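Long-range contacts in DR2417 (Deinococcus radiodurans, PDB 4XWW), which probably degrades and matures RNA as a metal-dependent 5'-3' exonuclease, possibly with endonuclease activity, and works as a homodimer: residues 165-170 with 435-440; 190-195 with 388-393; 204-209 with 394-399. All blocks are in the same frame, centred on the assembly; numbering follows the deposited sequence.

Interaction 1. Residues 165-170 with 435-440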
loop_
_atom_site.group_PDB
_atom_site.type_symbol
_atom_site.label_atom_id
_atom_site.label_comp_id
_atom_site.label_asym_id
_atom_site.label_seq_id
_atom_site.Cartn_x
_atom_site.Cartn_y
_atom_site.Cartn_z
ATOM N N THR A 165 13.229 0.564 -40.489
ATOM C CA THR A 165 12.065 1.113 -41.177
ATOM C C THR A 165 12.542 2.037 -42.296
ATOM O O THR A 165 13.719 2.365 -42.348
ATOM C CB THR A 165 11.154 1.897 -40.216
ATOM O OG1 THR A 165 11.655 3.226 -40.060
ATOM C CG2 THR A 165 11.074 1.214 -38.845
ATOM N N PRO A 166 11.629 2.466 -43.190
ATOM C CA PRO A 166 12.057 3.402 -44.242
ATOM C C PRO A 166 12.601 4.755 -43.747
ATOM O O PRO A 166 13.269 5.453 -44.514
ATOM C CB PRO A 166 10.772 3.629 -45.048
ATOM C CG PRO A 166 9.976 2.396 -44.822
ATOM C CD PRO A 166 10.259 1.968 -43.424
ATOM N N VAL A 167 12.317 5.140 -42.507
ATOM C CA VAL A 167 12.792 6.440 -42.043
ATOM C C VAL A 167 14.087 6.289 -41.234
ATOM O O VAL A 167 14.738 7.282 -40.895
ATOM C CB VAL A 167 11.736 7.179 -41.180
ATOM C CG1 VAL A 167 10.416 7.319 -41.930
ATOM C CG2 VAL A 167 11.537 6.451 -39.856
ATOM N N GLY A 168 14.440 5.049 -40.907
ATOM C CA GLY A 168 15.603 4.782 -40.089
ATOM C C GLY A 168 15.347 3.703 -39.051
ATOM O O GLY A 168 14.335 3.007 -39.116
ATOM N N ASP A 169 16.257 3.569 -38.086
ATOM C CA ASP A 169 16.181 2.468 -37.124
ATOM C C ASP A 169 15.653 2.870 -35.759
ATOM O O ASP A 169 16.071 3.875 -35.203
ATOM C CB ASP A 169 17.555 1.831 -36.912
ATOM C CG ASP A 169 18.093 1.144 -38.144
ATOM O OD1 ASP A 169 17.347 0.960 -39.125
ATOM O OD2 ASP A 169 19.284 0.782 -38.107
ATOM N N VAL A 170 14.766 2.042 -35.212
ATOM C CA VAL A 170 14.319 2.154 -33.829
ATOM C C VAL A 170 15.003 1.052 -33.019
ATOM O O VAL A 170 14.929 -0.121 -33.384
ATOM C CB VAL A 170 12.782 2.007 -33.706
ATOM C CG1 VAL A 170 12.320 2.078 -32.211
ATOM C CG2 VAL A 170 12.050 3.048 -34.586
ATOM N N VAL A 435 2.888 8.968 -32.096
ATOM C CA VAL A 435 4.179 9.629 -32.130
ATOM C C VAL A 435 4.724 9.544 -33.551
ATOM O O VAL A 435 4.997 8.454 -34.065
ATOM C CB VAL A 435 5.171 9.010 -31.129
ATOM C CG1 VAL A 435 6.497 9.767 -31.164
ATOM C CG2 VAL A 435 4.577 9.033 -29.710
ATOM N N ASN A 436 4.856 10.694 -34.201
ATOM C CA ASN A 436 5.349 10.706 -35.571
ATOM C C ASN A 436 6.856 10.778 -35.636
ATOM O O ASN A 436 7.476 11.619 -35.000
ATOM C CB ASN A 436 4.738 11.864 -36.351
ATOM C CG ASN A 436 3.495 11.451 -37.083
ATOM O OD1 ASN A 436 2.405 11.458 -36.522
ATOM N ND2 ASN A 436 3.654 11.047 -38.332
ATOM N N LEU A 437 7.439 9.890 -36.427
ATOM C CA LEU A 437 8.883 9.788 -36.480
ATOM C C LEU A 437 9.362 9.826 -37.922
ATOM O O LEU A 437 8.916 9.043 -38.757
ATOM C CB LEU A 437 9.353 8.504 -35.783
ATOM C CG LEU A 437 10.860 8.226 -35.781
ATOM C CD1 LEU A 437 11.537 9.095 -34.748
ATOM C CD2 LEU A 437 11.159 6.761 -35.524
ATOM N N GLY A 438 10.253 10.769 -38.198
ATOM C CA GLY A 438 10.926 10.855 -39.479
ATOM C C GLY A 438 12.386 11.175 -39.240
ATOM O O GLY A 438 12.805 11.338 -38.099
ATOM N N PRO A 439 13.178 11.262 -40.318
ATOM C CA PRO A 439 14.608 11.551 -40.176
ATOM C C PRO A 439 14.897 12.801 -39.344
ATOM O O PRO A 439 15.912 12.836 -38.648
ATOM C CB PRO A 439 15.058 11.730 -41.630
ATOM C CG PRO A 439 14.168 10.770 -42.367
ATOM C CD PRO A 439 12.823 10.921 -41.708
ATOM N N ASP A 440 14.016 13.798 -39.406
ATOM C CA ASP A 440 14.134 14.979 -38.560
ATOM C C ASP A 440 12.776 15.399 -38.008
ATOM O O ASP A 440 12.496 16.588 -37.862
ATOM C CB ASP A 440 14.762 16.149 -39.322
ATOM C CG ASP A 440 15.272 17.228 -38.382
ATOM O OD1 ASP A 440 15.844 16.849 -37.339
ATOM O OD2 ASP A 440 15.082 18.434 -38.659
#
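Val167 sits with its CB turned toward the end of strand 433-438 and meets three residues in a row. Its CG2 lies 3.8 Å from the carbonyl O of Leu437. Its CB is 4.1 Å from Gly438 CA and 3.9 Å from Pro439 CD. The side chain thus lies along the backbone of 437-439. Pro439 also sets its CG against the carbonyl O of Val167.

Leu437 and Val170 make the second part of the contact. In Leu437, CG is anti to the backbone N (chi1 179°), and this together with chi2 of 77° brings CD2 to Val170 CG2 at 3.9 Å. The two side chains run obliquely to each other. Leu19 of strand 19-23 touches Val167, Val170 and Leu437, and helps to cover this apolar patch.

Val167 is held by a tight reversal of the chain. A type I beta turn runs from Thr165 to Gly168. Thr165 OG1 accepts from Val167 N at 3.2 Å, an ST turn, and also bonds to Gly168 O. This turn is the hairpin link between strands 159-165 and 168-172. The arrangement is face-to-face packing of two beta sheets, as in the alpha-beta/beta-alpha sandwich of the metallo-beta-lactamase fold.

Interaction 2. Residues 190-195 with 388-393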
loop_
_atom_site.group_PDB
_atom_site.type_symbol
_atom_site.label_atom_id
_atom_site.label_comp_id
_atom_site.label_asym_id
_atom_site.label_seq_id
_atom_site.Cartn_x
_atom_site.Cartn_y
_atom_site.Cartn_z
ATOM N N SER A 190 24.142 -9.562 -21.862
ATOM C CA SER A 190 23.517 -8.599 -22.767
ATOM C C SER A 190 24.411 -8.348 -23.985
ATOM O O SER A 190 25.625 -8.274 -23.873
ATOM C CB SER A 190 23.212 -7.275 -22.062
ATOM O OG SER A 190 22.309 -7.471 -20.988
ATOM N N ASP A 191 23.793 -8.209 -25.142
ATOM C CA ASP A 191 24.551 -7.974 -26.370
ATOM C C ASP A 191 24.948 -6.500 -26.531
ATOM O O ASP A 191 24.457 -5.802 -27.421
ATOM C CB ASP A 191 23.746 -8.452 -27.581
ATOM C CG ASP A 191 24.625 -8.706 -28.793
ATOM O OD1 ASP A 191 25.772 -8.201 -28.807
ATOM O OD2 ASP A 191 24.169 -9.409 -29.726
ATOM N N LEU A 192 25.883 -6.034 -25.710
ATOM C CA LEU A 192 26.249 -4.618 -25.749
ATOM C C LEU A 192 27.064 -4.292 -26.996
ATOM O O LEU A 192 27.089 -3.151 -27.447
ATOM C CB LEU A 192 27.017 -4.217 -24.488
ATOM C CG LEU A 192 26.213 -4.330 -23.193
ATOM C CD1 LEU A 192 27.019 -3.818 -22.010
ATOM C CD2 LEU A 192 24.883 -3.590 -23.326
ATOM N N GLU A 193 27.739 -5.300 -27.539
ATOM C CA GLU A 193 28.442 -5.164 -28.814
ATOM C C GLU A 193 27.448 -4.762 -29.902
ATOM O O GLU A 193 27.695 -3.838 -30.686
ATOM C CB GLU A 193 29.135 -6.481 -29.162
ATOM C CG GLU A 193 29.928 -6.479 -30.449
ATOM C CD GLU A 193 30.558 -7.833 -30.729
ATOM O OE1 GLU A 193 29.840 -8.855 -30.655
ATOM O OE2 GLU A 193 31.774 -7.878 -31.013
ATOM N N ARG A 194 26.305 -5.443 -29.937
ATOM C CA ARG A 194 25.316 -5.170 -30.978
ATOM C C ARG A 194 24.710 -3.796 -30.784
ATOM O O ARG A 194 24.449 -3.080 -31.746
ATOM C CB ARG A 194 24.202 -6.219 -30.990
ATOM C CG ARG A 194 23.148 -5.940 -32.047
ATOM C CD ARG A 194 23.784 -6.130 -33.450
ATOM N NE ARG A 194 22.946 -5.785 -34.609
ATOM C CZ ARG A 194 22.849 -4.566 -35.142
ATOM N NH1 ARG A 194 23.495 -3.527 -34.589
ATOM N NH2 ARG A 194 22.100 -4.375 -36.221
ATOM N N VAL A 195 24.466 -3.439 -29.522
ATOM C CA VAL A 195 23.884 -2.145 -29.197
ATOM C C VAL A 195 24.853 -1.021 -29.585
ATOM O O VAL A 195 24.450 -0.017 -30.181
ATOM C CB VAL A 195 23.514 -2.070 -27.693
ATOM C CG1 VAL A 195 23.152 -0.645 -27.285
ATOM C CG2 VAL A 195 22.357 -3.055 -27.366
ATOM N N ALA A 388 22.105 4.857 -18.476
ATOM C CA ALA A 388 23.077 5.766 -19.100
ATOM C C ALA A 388 23.972 5.045 -20.113
ATOM O O ALA A 388 24.302 5.578 -21.180
ATOM C CB ALA A 388 23.926 6.428 -18.042
ATOM N N THR A 389 24.362 3.823 -19.783
ATOM C CA THR A 389 25.198 3.042 -20.672
ATOM C C THR A 389 24.504 2.857 -22.027
ATOM O O THR A 389 25.102 3.067 -23.089
ATOM C CB THR A 389 25.536 1.675 -20.059
ATOM O OG1 THR A 389 26.511 1.855 -19.026
ATOM C CG2 THR A 389 26.117 0.729 -21.119
ATOM N N ILE A 390 23.221 2.514 -21.988
ATOM C CA ILE A 390 22.463 2.349 -23.221
ATOM C C ILE A 390 22.325 3.659 -24.004
ATOM O O ILE A 390 22.529 3.694 -25.231
ATOM C CB ILE A 390 21.078 1.774 -22.937
ATOM C CG1 ILE A 390 21.218 0.409 -22.235
ATOM C CG2 ILE A 390 20.254 1.701 -24.263
ATOM C CD1 ILE A 390 22.099 -0.585 -23.002
ATOM N N LEU A 391 21.977 4.736 -23.305
ATOM C CA LEU A 391 21.892 6.053 -23.936
ATOM C C LEU A 391 23.233 6.472 -24.537
ATOM O O LEU A 391 23.264 7.030 -25.627
ATOM C CB LEU A 391 21.397 7.104 -22.920
ATOM C CG LEU A 391 19.881 7.101 -22.674
ATOM C CD1 LEU A 391 19.535 7.541 -21.268
ATOM C CD2 LEU A 391 19.184 8.005 -23.690
ATOM N N ASN A 392 24.340 6.178 -23.860
ATOM C CA ASN A 392 25.661 6.559 -24.373
ATOM C C ASN A 392 26.100 5.708 -25.563
ATOM O O ASN A 392 26.771 6.198 -26.470
ATOM C CB ASN A 392 26.728 6.468 -23.267
ATOM C CG ASN A 392 26.640 7.608 -22.247
ATOM O OD1 ASN A 392 26.193 8.715 -22.559
ATOM N ND2 ASN A 392 27.072 7.333 -21.023
ATOM N N LEU A 393 25.733 4.433 -25.547
ATOM C CA LEU A 393 26.114 3.519 -26.619
ATOM C C LEU A 393 25.299 3.755 -27.896
ATOM O O LEU A 393 25.822 3.641 -29.004
ATOM C CB LEU A 393 25.944 2.072 -26.149
ATOM C CG LEU A 393 27.007 1.520 -25.208
ATOM C CD1 LEU A 393 26.633 0.108 -24.798
ATOM C CD2 LEU A 393 28.390 1.508 -25.915
#
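Leu192 and Val195, one turn apart on helix 192-201, pack against Ile390 and Leu393, one turn apart on helix 384-394. Four apolar side chains carry the contact. Leu192 CD2 lies 4.1 Å from Ile390 CD1, and the two side chains cross at about a right angle. The same CD2 is 4.3 Å from Leu393 CD1, and that same Leu393 CD1 also lies against the carbonyl O of Leu192. Val195 has its CB directed toward the second helix. Its CG1, anti to the backbone N (chi1 169°), rests 4.1 Å from Leu393 CB, again with the side chains at about a right angle. Val195 CG1 also comes within 4.4 Å of Ile390 CD1. The Ile390 methyl therefore meets both Leu192 and Val195. All these distances are those of ordinary van der Waals packing.

Both helices belong to one layer of the metallo-beta-lactamase fold, lying against the sheet that holds strands 205-209 and 398-402. Ile390 touches Leu206 of that sheet, and Val195 touches Phe149 of strand 144-150.

The N-terminal end of helix 192-201 is capped by Asp191. Its OD1 accepts from Arg194 N at 3.0 Å, with an N-H...O angle of 148°. The donor comes from above the carboxylate plane, 58° out of it. Asp191 O accepts from Val195 N, the first i to i+4 bond of the helix. On the second helix, Leu393 N bonds in the same way to Thr389 O, and Asn392 N to Ala388 O. Arg194 NH2 forms a salt bridge with Glu147.

Interaction 3. Residues 204-209 with 394-399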
loop_
_atom_site.group_PDB
_atom_site.type_symbol
_atom_site.label_atom_id
_atom_site.label_comp_id
_atom_site.label_asym_id
_atom_site.label_seq_id
_atom_site.Cartn_x
_atom_site.Cartn_y
_atom_site.Cartn_z
ATOM N N LEU A 204 17.856 6.174 -34.898
ATOM C CA LEU A 204 16.942 7.321 -34.981
ATOM C C LEU A 204 16.134 7.517 -33.696
ATOM O O LEU A 204 15.994 8.641 -33.181
ATOM C CB LEU A 204 15.990 7.150 -36.168
ATOM C CG LEU A 204 14.973 8.280 -36.372
ATOM C CD1 LEU A 204 15.686 9.591 -36.676
ATOM C CD2 LEU A 204 14.042 7.930 -37.509
ATOM N N LEU A 205 15.586 6.423 -33.189
ATOM C CA LEU A 205 14.759 6.474 -31.992
ATOM C C LEU A 205 15.160 5.380 -31.022
ATOM O O LEU A 205 15.251 4.212 -31.395
ATOM C CB LEU A 205 13.278 6.329 -32.347
ATOM C CG LEU A 205 12.324 6.173 -31.161
ATOM C CD1 LEU A 205 12.300 7.452 -30.343
ATOM C CD2 LEU A 205 10.944 5.835 -31.687
ATOM N N LEU A 206 15.396 5.771 -29.774
ATOM C CA LEU A 206 15.575 4.802 -28.699
ATOM C C LEU A 206 14.313 4.718 -27.824
ATOM O O LEU A 206 13.748 5.748 -27.413
ATOM C CB LEU A 206 16.778 5.174 -27.834
ATOM C CG LEU A 206 16.920 4.368 -26.531
ATOM C CD1 LEU A 206 17.338 2.913 -26.844
ATOM C CD2 LEU A 206 17.935 5.028 -25.602
ATOM N N ILE A 207 13.862 3.492 -27.573
ATOM C CA ILE A 207 12.798 3.234 -26.599
ATOM C C ILE A 207 13.408 2.415 -25.463
ATOM O O ILE A 207 13.909 1.303 -25.686
ATOM C CB ILE A 207 11.604 2.485 -27.264
ATOM C CG1 ILE A 207 11.090 3.242 -28.498
ATOM C CG2 ILE A 207 10.462 2.251 -26.255
ATOM C CD1 ILE A 207 10.010 2.471 -29.235
ATOM N N SER A 208 13.346 2.926 -24.223
ATOM C CA SER A 208 14.089 2.275 -23.145
ATOM C C SER A 208 13.296 2.179 -21.851
ATOM O O SER A 208 12.444 3.018 -21.532
ATOM C CB SER A 208 15.417 3.006 -22.914
ATOM O OG SER A 208 16.247 2.330 -21.982
ATOM N N ASP A 209 13.618 1.122 -21.119
ATOM C CA ASP A 209 12.940 0.710 -19.897
ATOM C C ASP A 209 13.193 1.688 -18.749
ATOM O O ASP A 209 14.320 1.820 -18.294
ATOM C CB ASP A 209 13.445 -0.700 -19.562
ATOM C CG ASP A 209 12.855 -1.283 -18.282
ATOM O OD1 ASP A 209 11.974 -0.665 -17.632
ATOM O OD2 ASP A 209 13.272 -2.417 -17.958
ATOM N N THR A 394 24.013 4.064 -27.734
ATOM C CA THR A 394 23.122 4.218 -28.887
ATOM C C THR A 394 23.138 5.621 -29.482
ATOM O O THR A 394 22.861 5.786 -30.685
ATOM C CB THR A 394 21.678 3.845 -28.548
ATOM O OG1 THR A 394 21.264 4.553 -27.379
ATOM C CG2 THR A 394 21.566 2.349 -28.309
ATOM N N ARG A 395 23.458 6.625 -28.668
ATOM C CA ARG A 395 23.538 8.005 -29.165
ATOM C C ARG A 395 22.328 8.383 -30.027
ATOM O O ARG A 395 22.489 8.823 -31.167
ATOM C CB ARG A 395 24.826 8.210 -29.978
ATOM C CG ARG A 395 26.061 8.447 -29.124
ATOM C CD ARG A 395 27.252 7.610 -29.593
ATOM N NE ARG A 395 27.577 7.811 -31.002
ATOM C CZ ARG A 395 28.183 6.901 -31.759
ATOM N NH1 ARG A 395 28.515 5.728 -31.238
ATOM N NH2 ARG A 395 28.452 7.155 -33.037
ATOM N N PRO A 396 21.108 8.194 -29.500
ATOM C CA PRO A 396 19.922 8.298 -30.354
ATOM C C PRO A 396 19.564 9.742 -30.684
ATOM O O PRO A 396 19.795 10.656 -29.885
ATOM C CB PRO A 396 18.829 7.657 -29.498
ATOM C CG PRO A 396 19.217 8.060 -28.120
ATOM C CD PRO A 396 20.732 7.977 -28.088
ATOM N N LYS A 397 18.980 9.953 -31.850
ATOM C CA LYS A 397 18.509 11.285 -32.188
ATOM C C LYS A 397 17.276 11.610 -31.357
ATOM O O LYS A 397 17.154 12.713 -30.830
ATOM C CB LYS A 397 18.200 11.403 -33.677
ATOM C CG LYS A 397 17.798 12.815 -34.111
ATOM C CD LYS A 397 17.854 12.957 -35.649
ATOM C CE LYS A 397 17.618 14.417 -36.077
ATOM N NZ LYS A 397 17.490 14.590 -37.551
ATOM N N PHE A 398 16.374 10.641 -31.220
ATOM C CA PHE A 398 15.123 10.875 -30.505
ATOM C C PHE A 398 14.928 9.823 -29.418
ATOM O O PHE A 398 15.470 8.726 -29.518
ATOM C CB PHE A 398 13.967 10.878 -31.498
ATOM C CG PHE A 398 14.072 11.980 -32.531
ATOM C CD1 PHE A 398 14.182 13.296 -32.125
ATOM C CD2 PHE A 398 14.067 11.697 -33.893
ATOM C CE1 PHE A 398 14.277 14.321 -33.062
ATOM C CE2 PHE A 398 14.169 12.715 -34.844
ATOM C CZ PHE A 398 14.272 14.034 -34.422
ATOM N N PHE A 399 14.181 10.149 -28.366
ATOM C CA PHE A 399 14.118 9.256 -27.222
ATOM C C PHE A 399 12.702 9.184 -26.641
ATOM O O PHE A 399 12.073 10.219 -26.375
ATOM C CB PHE A 399 15.148 9.725 -26.183
ATOM C CG PHE A 399 15.169 8.931 -24.902
ATOM C CD1 PHE A 399 15.037 7.552 -24.904
ATOM C CD2 PHE A 399 15.372 9.583 -23.699
ATOM C CE1 PHE A 399 15.074 6.840 -23.701
ATOM C CE2 PHE A 399 15.418 8.889 -22.504
ATOM C CZ PHE A 399 15.261 7.516 -22.500
#
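Leu204 lies beside the Phe398 ring, pointing the same way, and puts CD1 3.8 Å from Phe398 CD2. One face of this ring carries Lys397 CG over its centre, 3.6 Å above the plane. Phe399 is met at its edge. Ser208 CB lies in the ring plane beside CE1, and the carbonyl O of Leu206 is 3.3 Å from Phe399 CD1. Having CG anti to the backbone N (chi1 178°) lays this ring alongside Leu206, whose CD2 reaches CE1. Beyond the pair, Phe398 stacks with Phe442 of strand 441-447, and Phe399 makes an edge-to-face contact with His412.

Leu206 packs on the residues just before strand 398-402. Its CB meets Pro396 CB at 3.6 Å, and its CD2 touches Thr394 OG1, a hydroxyl hydrogen-bonded to Ile390 O. On the other face of the sheet, Leu205 CD1 lies against the carbonyl of Phe398.

The backbones pair in parallel. Phe398 N gives its hydrogen to Leu204 O at 2.8 Å, with an N-H...O angle of 139°. Leu206 N gives to Phe398 O at 3.0 Å in a straighter bond, 169°. Phe398 O also receives a CA-H...O contact from Leu205. Lys397 stretches away from the pair, and NZ bonds to Pro439 O and forms a salt bridge with Asp440.

Strand 205-209 ends at Asp209, the predicted proton donor, which hydrogen-bonds to His381, and strand 398-402 leads to His403, a zinc ligand. The two parallel strands lie in one of the two mixed sheets of the metallo-beta-lactamase sandwich. In this fold the metal site lies at one edge of the sandwich, in loops that follow the strands.

In the fold
Along the chain, residues 165-170, 190-195 and 204-209 come first. Their partners follow as 388-393, 394-399 and 435-440. Interaction 1 thus spans the other two, whose segments alternate. The beta-CASP region lies between the two groups, and the chain returns after it to complete the two sheets and helix layer of the metallo-beta-lactamase domain. Interaction 3 is about 11 Å, centre to centre, from each of the others, which are about 20 Å apart. Strands 168-172, 205-209 and 398-402 are neighbours in one sheet. Interaction 1 packs this sheet against the second sheet, and interaction 2 lies on its helical side. Leu204 packs on Val167 between interactions 1 and 3. Val195 and Thr394 touch between interactions 2 and 3.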